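Local coordinates for putative O-acetylhomoserine (Thiol)-lyase (Campylobacter jejuni, PDB 4OC9), which probably makes homocysteine from O-acetylhomoserine and sulfide with the help of pyridoxal 5'-phosphate, as a member of the trans-sulfuration enzyme family, at residues Glu287-Ala290 with Val291-Glu294; Gly407-Ser411 with Asp412-Ala416; Ile293-His296 with Ser297-Glu301. All coordinates share one frame; numbering follows the deposited sequence.

Contact 1: residues Glu287-Ala290 with Val291-Glu294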
ATOM      1  N   GLU D 287       2.252  15.653  -8.089  1.00 11.41           N
ATOM      2  CA  GLU D 287       3.115  16.652  -7.435  1.00 11.68           C
ATOM      3  C   GLU D 287       4.419  16.953  -8.166  1.00 10.60           C
ATOM      4  O   GLU D 287       4.862  18.078  -8.194  1.00 11.23           O
ATOM      5  CB  GLU D 287       3.497  16.249  -5.988  1.00 11.01           C
ATOM      6  CG  GLU D 287       2.375  16.234  -4.931  1.00 11.70           C
ATOM      7  CD  GLU D 287       2.925  16.120  -3.509  1.00 11.59           C
ATOM      8  OE1 GLU D 287       4.128  15.811  -3.366  1.00 11.87           O
ATOM      9  OE2 GLU D 287       2.158  16.301  -2.513  1.00 13.46           O
ATOM     10  N   THR D 288       5.027  15.929  -8.736  1.00  9.20           N
ATOM     11  CA  THR D 288       6.295  16.075  -9.427  1.00  8.28           C
ATOM     12  C   THR D 288       6.265  16.085 -10.934  1.00  8.21           C
ATOM     13  O   THR D 288       7.300  16.141 -11.571  1.00  7.29           O
ATOM     14  CB  THR D 288       7.189  14.859  -9.064  1.00  8.38           C
ATOM     15  OG1 THR D 288       6.549  13.656  -9.482  1.00  7.70           O
ATOM     16  CG2 THR D 288       7.467  14.758  -7.524  1.00  8.19           C
ATOM     17  N   LEU D 289       5.089  15.964 -11.515  1.00  8.42           N
ATOM     18  CA  LEU D 289       4.978  15.924 -12.959  1.00  8.81           C
ATOM     19  C   LEU D 289       5.599  17.120 -13.658  1.00  8.96           C
ATOM     20  O   LEU D 289       6.228  16.970 -14.703  1.00  9.35           O
ATOM     21  CB  LEU D 289       3.502  15.765 -13.354  1.00  8.75           C
ATOM     22  CG  LEU D 289       3.182  15.720 -14.833  1.00  9.16           C
ATOM     23  CD1 LEU D 289       3.972  14.657 -15.571  1.00  9.29           C
ATOM     24  CD2 LEU D 289       1.701  15.476 -15.030  1.00  9.67           C
ATOM     25  N   ALA D 290       5.441  18.306 -13.092  1.00  9.18           N
ATOM     26  CA  ALA D 290       5.994  19.495 -13.734  1.00  9.62           C
ATOM     27  C   ALA D 290       7.491  19.402 -13.940  1.00  9.35           C
ATOM     28  O   ALA D 290       7.997  19.750 -15.012  1.00  9.83           O
ATOM     29  CB  ALA D 290       5.649  20.747 -12.960  1.00  9.91           C
ATOM     30  N   VAL D 291       8.218  18.956 -12.935  1.00  9.79           N
ATOM     31  CA  VAL D 291       9.671  18.846 -13.104  1.00 10.17           C
ATOM     32  C   VAL D 291      10.014  17.657 -14.019  1.00 10.52           C
ATOM     33  O   VAL D 291      10.847  17.767 -14.922  1.00 12.76           O
ATOM     34  CB  VAL D 291      10.451  18.775 -11.774  1.00 10.27           C
ATOM     35  CG1 VAL D 291      10.221  20.039 -10.963  1.00 10.57           C
ATOM     36  CG2 VAL D 291      10.065  17.575 -10.956  1.00 10.96           C
ATOM     37  N   ARG D 292       9.353  16.532 -13.816  1.00  9.67           N
ATOM     38  CA  ARG D 292       9.601  15.357 -14.638  1.00  9.74           C
ATOM     39  C   ARG D 292       9.339  15.519 -16.135  1.00  9.95           C
ATOM     40  O   ARG D 292      10.188  15.142 -16.940  1.00 10.93           O
ATOM     41  CB  ARG D 292       8.786  14.152 -14.155  1.00  9.07           C
ATOM     42  CG  ARG D 292       9.206  13.686 -12.792  1.00  9.00           C
ATOM     43  CD  ARG D 292       8.464  12.454 -12.284  1.00  8.78           C
ATOM     44  NE  ARG D 292       7.045  12.643 -12.069  1.00  8.98           N
ATOM     45  CZ  ARG D 292       6.082  12.356 -12.939  1.00  9.84           C
ATOM     46  NH1 ARG D 292       6.350  11.855 -14.136  1.00 10.36           N
ATOM     47  NH2 ARG D 292       4.824  12.564 -12.601  1.00 10.34           N
ATOM     48  N   ILE D 293       8.193  16.079 -16.509  1.00 10.09           N
ATOM     49  CA  ILE D 293       7.874  16.216 -17.917  1.00 10.97           C
ATOM     50  C   ILE D 293       8.908  17.054 -18.679  1.00 12.17           C
ATOM     51  O   ILE D 293       9.121  16.845 -19.863  1.00 12.22           O
ATOM     52  CB  ILE D 293       6.442  16.744 -18.126  1.00 11.04           C
ATOM     53  CG1 ILE D 293       5.938  16.407 -19.518  1.00 10.88           C
ATOM     54  CG2 ILE D 293       6.324  18.211 -17.755  1.00 11.52           C
ATOM     55  CD1 ILE D 293       5.820  14.910 -19.783  1.00  9.90           C
ATOM     56  N   GLU D 294       9.526  18.018 -18.019  1.00 13.82           N
ATOM     57  CA  GLU D 294      10.553  18.828 -18.676  1.00 16.29           C
ATOM     58  C   GLU D 294      11.782  17.976 -19.004  1.00 16.75           C
ATOM     59  O   GLU D 294      12.329  18.095 -20.097  1.00 16.93           O
ATOM     60  CB  GLU D 294      10.939  20.068 -17.860  1.00 18.96           C
ATOM     61  CG  GLU D 294       9.760  21.038 -17.702  1.00 22.31           C
ATOM     62  CD  GLU D 294      10.125  22.399 -17.103  1.00 23.41           C
ATOM     63  OE1 GLU D 294      11.315  22.631 -16.802  1.00 19.92           O
ATOM     64  OE2 GLU D 294       9.211  23.253 -16.998  1.00 25.97           O
TER
HETATM   65  O   HOH W   1       6.378  22.203 -16.417  1.00 19.39           O
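Arg292 reaches back one turn along its helix and lays its guanidinium group beside Thr288 and over Leu289. The NE hydrogen points at the hydroxyl of Thr288, with Arg292 NE 2.8 Å from Thr288 OG1 and a nearly straight N-H...O angle of 170°. The hydroxyl lies at the edge of the guanidinium, in its plane, so this bond helps to fix the rotation of the flat group. A bend at chi3 (-64°) turns the arginine chain back toward the preceding turn after CG and CD have passed Thr288 O. One face of the guanidinium then rests over the backbone of Leu289, Arg292 NH2 coming to 3.4 Å from Leu289 CA. The two side chains cross at about a right angle, and Leu289 CD1 approaches the same nitrogen, Arg292 NH2, at 3.7 Å. Both ends of the pair have further partners: Thr288 OG1 and Arg292 NH2 also bond to Gly285 O.

On another side of the helix, Val291 places CG2 3.2 Å from Thr288 O, the carbonyl that accepts from Arg292 N. Leu289 CD1 meets Ile293 CB at 4.1 Å, an apolar contact alongside the backbone bond from Ile293 N to Leu289 O. Glu294 runs its CG past Ala290 O, and a water lies within bonding distance of both that carbonyl and Glu294 OE2.

Thr288 and Val291 also pack against the second subunit, on Gln211 and Lys295 of that chain. The arrangement is an i to i+4 side-chain bond on an alpha-helix, here in the long helix 276-309; it holds the guanidinium so that NH1 is placed to bond Tyr207 O, next to the predicted cofactor lysine Lys206.

Contact 2: residues Gly407-Ser411 with Asp412-Ala416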
ATOM      1  N   GLY D 407      12.660   8.171 -21.173  1.00 11.63           N
ATOM      2  CA  GLY D 407      12.680   8.257 -19.720  1.00 12.48           C
ATOM      3  C   GLY D 407      13.467   9.392 -19.130  1.00 12.27           C
ATOM      4  O   GLY D 407      13.736  10.377 -19.807  1.00 14.53           O
ATOM      5  N   LEU D 408      13.842   9.237 -17.867  1.00 11.42           N
ATOM      6  CA  LEU D 408      14.583  10.276 -17.138  1.00 11.87           C
ATOM      7  C   LEU D 408      16.066   9.978 -17.016  1.00 12.93           C
ATOM      8  O   LEU D 408      16.752  10.681 -16.305  1.00 12.55           O
ATOM      9  CB  LEU D 408      14.001  10.450 -15.741  1.00 11.12           C
ATOM     10  CG  LEU D 408      12.508  10.804 -15.642  1.00 11.09           C
ATOM     11  CD1 LEU D 408      12.112  10.856 -14.179  1.00 11.29           C
ATOM     12  CD2 LEU D 408      12.212  12.117 -16.323  1.00 10.75           C
ATOM     13  N   GLU D 409      16.545   8.930 -17.699  1.00 14.12           N
ATOM     14  CA  GLU D 409      17.961   8.587 -17.634  1.00 13.83           C
ATOM     15  C   GLU D 409      18.835   9.693 -18.278  1.00 15.16           C
ATOM     16  O   GLU D 409      18.329  10.642 -18.886  1.00 16.12           O
ATOM     17  CB  GLU D 409      18.328   7.289 -18.374  1.00 13.12           C
ATOM     18  CG  GLU D 409      17.605   5.996 -18.032  1.00 14.11           C
ATOM     19  CD  GLU D 409      16.252   5.804 -18.714  1.00 15.25           C
ATOM     20  OE1 GLU D 409      15.701   6.714 -19.356  1.00 15.66           O
ATOM     21  OE2 GLU D 409      15.745   4.670 -18.650  1.00 17.53           O
ATOM     22  N   ASN D 410      20.147   9.563 -18.136  1.00 14.37           N
ATOM     23  CA  ASN D 410      21.069  10.525 -18.740  1.00 13.68           C
ATOM     24  C   ASN D 410      21.016  10.363 -20.277  1.00 12.78           C
ATOM     25  O   ASN D 410      21.118   9.262 -20.780  1.00 10.58           O
ATOM     26  CB  ASN D 410      22.467  10.324 -18.182  1.00 14.40           C
ATOM     27  CG  ASN D 410      23.478  11.207 -18.852  1.00 16.01           C
ATOM     28  OD1 ASN D 410      23.779  11.030 -20.024  1.00 16.26           O
ATOM     29  ND2 ASN D 410      24.100  12.075 -18.082  1.00 16.38           N
ATOM     30  N   SER D 411      20.817  11.466 -20.991  1.00 13.07           N
ATOM     31  CA  SER D 411      20.701  11.439 -22.450  1.00 13.50           C
ATOM     32  C   SER D 411      21.882  10.801 -23.188  1.00 13.53           C
ATOM     33  O   SER D 411      21.685  10.133 -24.187  1.00 13.54           O
ATOM     34  CB  SER D 411      20.386  12.841 -22.997  1.00 14.33           C
ATOM     35  OG  SER D 411      21.385  13.808 -22.633  1.00 13.13           O
ATOM     36  N   ASP D 412      23.093  11.021 -22.722  1.00 12.87           N
ATOM     37  CA  ASP D 412      24.245  10.421 -23.381  1.00 13.91           C
ATOM     38  C   ASP D 412      24.150   8.916 -23.275  1.00 14.62           C
ATOM     39  O   ASP D 412      24.457   8.209 -24.241  1.00 15.14           O
ATOM     40  CB  ASP D 412      25.559  10.937 -22.820  1.00 14.32           C
ATOM     41  CG  ASP D 412      25.817  12.381 -23.177  1.00 17.42           C
ATOM     42  OD1 ASP D 412      25.258  12.877 -24.190  1.00 20.57           O
ATOM     43  OD2 ASP D 412      26.605  13.032 -22.466  1.00 20.74           O
ATOM     44  N   ASP D 413      23.750   8.421 -22.101  1.00 14.10           N
ATOM     45  CA  ASP D 413      23.585   6.970 -21.891  1.00 14.27           C
ATOM     46  C   ASP D 413      22.493   6.412 -22.802  1.00 15.15           C
ATOM     47  O   ASP D 413      22.652   5.349 -23.393  1.00 15.84           O
ATOM     48  CB  ASP D 413      23.206   6.668 -20.457  1.00 13.73           C
ATOM     49  CG  ASP D 413      24.306   6.932 -19.497  1.00 13.30           C
ATOM     50  OD1 ASP D 413      25.473   6.999 -19.919  1.00 14.53           O
ATOM     51  OD2 ASP D 413      24.023   7.053 -18.291  1.00 14.37           O
ATOM     52  N   LEU D 414      21.402   7.153 -22.936  1.00 15.27           N
ATOM     53  CA  LEU D 414      20.317   6.722 -23.798  1.00 16.43           C
ATOM     54  C   LEU D 414      20.735   6.681 -25.269  1.00 16.57           C
ATOM     55  O   LEU D 414      20.437   5.728 -25.990  1.00 14.55           O
ATOM     56  CB  LEU D 414      19.087   7.625 -23.627  1.00 15.85           C
ATOM     57  CG  LEU D 414      18.433   7.584 -22.256  1.00 16.06           C
ATOM     58  CD1 LEU D 414      17.233   8.512 -22.273  1.00 16.39           C
ATOM     59  CD2 LEU D 414      17.996   6.164 -21.904  1.00 15.71           C
ATOM     60  N   ILE D 415      21.407   7.748 -25.703  1.00 17.19           N
ATOM     61  CA  ILE D 415      21.870   7.865 -27.089  1.00 14.71           C
ATOM     62  C   ILE D 415      22.831   6.741 -27.376  1.00 14.21           C
ATOM     63  O   ILE D 415      22.712   6.073 -28.381  1.00 14.20           O
ATOM     64  CB  ILE D 415      22.495   9.229 -27.321  1.00 15.40           C
ATOM     65  CG1 ILE D 415      21.383  10.281 -27.377  1.00 14.75           C
ATOM     66  CG2 ILE D 415      23.224   9.238 -28.648  1.00 16.48           C
ATOM     67  CD1 ILE D 415      21.862  11.712 -27.460  1.00 14.12           C
ATOM     68  N   ALA D 416      23.757   6.494 -26.455  1.00 13.62           N
ATOM     69  CA  ALA D 416      24.717   5.413 -26.632  1.00 12.72           C
ATOM     70  C   ALA D 416      24.031   4.038 -26.745  1.00 12.21           C
ATOM     71  O   ALA D 416      24.468   3.186 -27.517  1.00 12.45           O
ATOM     72  CB  ALA D 416      25.720   5.388 -25.484  1.00 12.82           C
TER
HETATM   73  O   HOH W   2      22.811  14.086 -24.696  1.00 18.33           O
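Asn410 accepts from the first turn of the helix with its side chain and its backbone together. Its OD1 takes two weak bonds, from Asp412 N at 2.8 Å with a bent angle of 128° and from Asp413 N at 3.3 Å, which makes it the N-cap residue. With CG anti to the backbone N (chi1 175°), this torsion brings OD1 to the two N-H groups. The carbonyl oxygen Asn410 O receives Leu414 N at 3.0 Å, lying in the carbonyl plane, and Ser411 O takes Ile415 N at 2.8 Å to continue the helical pattern.

A water joins two side chains at this end, lying 2.5 Å from Ser411 OG and donating to Asp412 OD1. Across the subunit boundary, Asp413 OD2 is bonded to Asn5 N and Thr8 OG1 of the second subunit, and that same hydroxyl also bonds Asn410 N. Glu409 is likewise satisfied from outside, OE1 by Ser374 OG, which also bonds Gly407 N, and OE2 by His12 NE2 of the second subunit. Its chain, bent at chi2 (82°), crosses Leu414 at about a right angle and brings Glu409 OE1 to 3.5 Å from Leu414 CD2, so methyl groups of Leu414 lie against a carboxylate whose oxygens are hydrogen-bonded elsewhere.

The segment thus leads from strand 401-405, through a loop, into the C-terminal helix 411-422. Ser411 and Ile415 face helix 276-309, touching Asn299 and Phe306 respectively, while Leu414 packs on Phe363 and Ser374 in neighbouring loops.

Contact 3: residues Ile293-His296 with Ser297-Glu301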
ATOM      1  N   ILE D 293       8.193  16.079 -16.509  1.00 10.09           N
ATOM      2  CA  ILE D 293       7.874  16.216 -17.917  1.00 10.97           C
ATOM      3  C   ILE D 293       8.908  17.054 -18.679  1.00 12.17           C
ATOM      4  O   ILE D 293       9.121  16.845 -19.863  1.00 12.22           O
ATOM      5  CB  ILE D 293       6.442  16.744 -18.126  1.00 11.04           C
ATOM      6  CG1 ILE D 293       5.938  16.407 -19.518  1.00 10.88           C
ATOM      7  CG2 ILE D 293       6.324  18.211 -17.755  1.00 11.52           C
ATOM      8  CD1 ILE D 293       5.820  14.910 -19.783  1.00  9.90           C
ATOM      9  N   GLU D 294       9.526  18.018 -18.019  1.00 13.82           N
ATOM     10  CA  GLU D 294      10.553  18.828 -18.676  1.00 16.29           C
ATOM     11  C   GLU D 294      11.782  17.976 -19.004  1.00 16.75           C
ATOM     12  O   GLU D 294      12.329  18.095 -20.097  1.00 16.93           O
ATOM     13  CB  GLU D 294      10.939  20.068 -17.860  1.00 18.96           C
ATOM     14  CG  GLU D 294       9.760  21.038 -17.702  1.00 22.31           C
ATOM     15  CD  GLU D 294      10.125  22.399 -17.103  1.00 23.41           C
ATOM     16  OE1 GLU D 294      11.315  22.631 -16.802  1.00 19.92           O
ATOM     17  OE2 GLU D 294       9.211  23.253 -16.998  1.00 25.97           O
ATOM     18  N   LYS D 295      12.200  17.099 -18.080  1.00 15.66           N
ATOM     19  CA  LYS D 295      13.349  16.228 -18.336  1.00 15.58           C
ATOM     20  C   LYS D 295      12.974  15.256 -19.460  1.00 13.46           C
ATOM     21  O   LYS D 295      13.765  14.967 -20.354  1.00 11.53           O
ATOM     22  CB  LYS D 295      13.744  15.422 -17.098  1.00 17.82           C
ATOM     23  CG  LYS D 295      14.968  14.538 -17.299  1.00 20.45           C
ATOM     24  CD  LYS D 295      16.215  15.378 -17.496  1.00 25.92           C
ATOM     25  CE  LYS D 295      17.488  14.555 -17.738  1.00 31.54           C
ATOM     26  NZ  LYS D 295      17.926  13.639 -16.653  1.00 34.75           N
ATOM     27  N   HIS D 296      11.785  14.678 -19.367  1.00 13.37           N
ATOM     28  CA  HIS D 296      11.363  13.767 -20.402  1.00 12.77           C
ATOM     29  C   HIS D 296      11.483  14.468 -21.755  1.00 12.44           C
ATOM     30  O   HIS D 296      11.943  13.861 -22.734  1.00 11.50           O
ATOM     31  CB  HIS D 296       9.905  13.318 -20.270  1.00 12.51           C
ATOM     32  CG  HIS D 296       9.625  12.331 -19.180  1.00 12.53           C
ATOM     33  ND1 HIS D 296       9.903  10.986 -19.318  1.00 12.31           N
ATOM     34  CD2 HIS D 296       8.908  12.448 -18.044  1.00 11.95           C
ATOM     35  CE1 HIS D 296       9.479  10.342 -18.257  1.00 12.39           C
ATOM     36  NE2 HIS D 296       8.881  11.209 -17.462  1.00 12.88           N
ATOM     37  N   SER D 297      11.013  15.711 -21.798  1.00 11.74           N
ATOM     38  CA  SER D 297      11.012  16.509 -23.036  1.00 12.56           C
ATOM     39  C   SER D 297      12.400  16.835 -23.530  1.00 11.94           C
ATOM     40  O   SER D 297      12.698  16.690 -24.695  1.00 12.32           O
ATOM     41  CB  SER D 297      10.164  17.770 -22.853  1.00 12.32           C
ATOM     42  OG  SER D 297       8.794  17.434 -22.597  1.00 11.84           O
ATOM     43  N   GLN D 298      13.236  17.306 -22.638  1.00 13.58           N
ATOM     44  CA  GLN D 298      14.613  17.634 -22.990  1.00 14.83           C
ATOM     45  C   GLN D 298      15.326  16.368 -23.533  1.00 13.81           C
ATOM     46  O   GLN D 298      16.015  16.437 -24.551  1.00 12.58           O
ATOM     47  CB  GLN D 298      15.354  18.185 -21.767  1.00 15.76           C
ATOM     48  CG  GLN D 298      14.814  19.523 -21.280  1.00 18.23           C
ATOM     49  CD  GLN D 298      15.326  19.920 -19.887  1.00 24.82           C
ATOM     50  OE1 GLN D 298      15.609  19.064 -19.038  1.00 23.49           O
ATOM     51  NE2 GLN D 298      15.365  21.222 -19.623  1.00 28.05           N
ATOM     52  N   ASN D 299      15.188  15.239 -22.832  1.00 11.13           N
ATOM     53  CA  ASN D 299      15.801  14.014 -23.308  1.00 10.31           C
ATOM     54  C   ASN D 299      15.260  13.594 -24.663  1.00 10.89           C
ATOM     55  O   ASN D 299      16.022  13.229 -25.549  1.00 10.25           O
ATOM     56  CB  ASN D 299      15.606  12.855 -22.351  1.00  9.79           C
ATOM     57  CG  ASN D 299      16.502  12.922 -21.126  1.00  9.19           C
ATOM     58  OD1 ASN D 299      17.449  13.678 -21.083  1.00  9.40           O
ATOM     59  ND2 ASN D 299      16.228  12.065 -20.147  1.00  9.00           N
ATOM     60  N   ALA D 300      13.943  13.651 -24.835  1.00 11.29           N
ATOM     61  CA  ALA D 300      13.344  13.252 -26.096  1.00 11.66           C
ATOM     62  C   ALA D 300      13.882  14.034 -27.261  1.00 13.09           C
ATOM     63  O   ALA D 300      14.144  13.481 -28.344  1.00 11.51           O
ATOM     64  CB  ALA D 300      11.833  13.393 -26.038  1.00 12.34           C
ATOM     65  N   GLU D 301      14.044  15.337 -27.055  1.00 16.36           N
ATOM     66  CA  GLU D 301      14.545  16.209 -28.112  1.00 19.90           C
ATOM     67  C   GLU D 301      15.953  15.830 -28.536  1.00 17.89           C
ATOM     68  O   GLU D 301      16.223  15.755 -29.727  1.00 18.94           O
ATOM     69  CB  GLU D 301      14.447  17.655 -27.707  1.00 24.24           C
ATOM     70  CG  GLU D 301      14.756  18.613 -28.838  1.00 32.57           C
ATOM     71  CD  GLU D 301      14.255  20.040 -28.428  1.00 41.18           C
ATOM     72  OE1 GLU D 301      14.749  21.155 -28.801  1.00 45.54           O
ATOM     73  OE2 GLU D 301      13.242  20.026 -27.675  1.00 34.83           O
TER
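The amide of Asn299 stands beside the bent chain of Lys295, the two side chains crossing obliquely, with Asn299 OD1 3.5 Å from Lys295 CE. Asn299 ND2 turns to Gly407 O, with a weak further bond to Glu409 O. The imidazole of His296 has Ile293 CA at its edge, in the ring plane, and the ring meets Tyr207 edge-to-face; its ND1 is held by Ile406 O. The Gln298 amide lies near the backbone of Glu294, Gln298 CD coming to 3.5 Å from Glu294 O.

The backbone here keeps the regular i to i+4 bonding of the alpha-helix 276-309: Gln298 N to Glu294 O, Asn299 N to Lys295 O and Ala300 N to His296 O. Ser297 adds a second bond of its own, a motif common for serine within helices, because its hydroxyl turns back to the carbonyl one turn earlier. Ile293 O is thereby gripped twice, by Ser297 N at 2.9 Å and by Ser297 OG at 2.8 Å, the two donors approaching from opposite faces of the carbonyl plane. The hydroxyl sits beside the backbone N (chi1 -63°), where it can reach that oxygen; it also accepts a weak bond from Ser340 N. Lys295, bent at chi2 and chi4, passes Asn299 and ends with NZ bonded to Leu408 O.

In the fold
Contacts 1 and 3 are successive stretches of one helix, 276-309: they share Ile293 and Glu294 and their centres lie about 10 Å apart. Contact 2 comes later in the chain, after strand 401-405, where the loop opens into helix 411-422; its centre is about 11 Å from that of contact 3 and about 18 Å from that of contact 1. Lys295 and Asn299 of contact 3 probably bond to the carbonyls of Leu408 and Gly407, while Leu408 packs on Arg292 of contact 1. The long helix thus joins the C-terminal region to the segment beside the predicted cofactor lysine, and all three contacts have residues touching the second subunit.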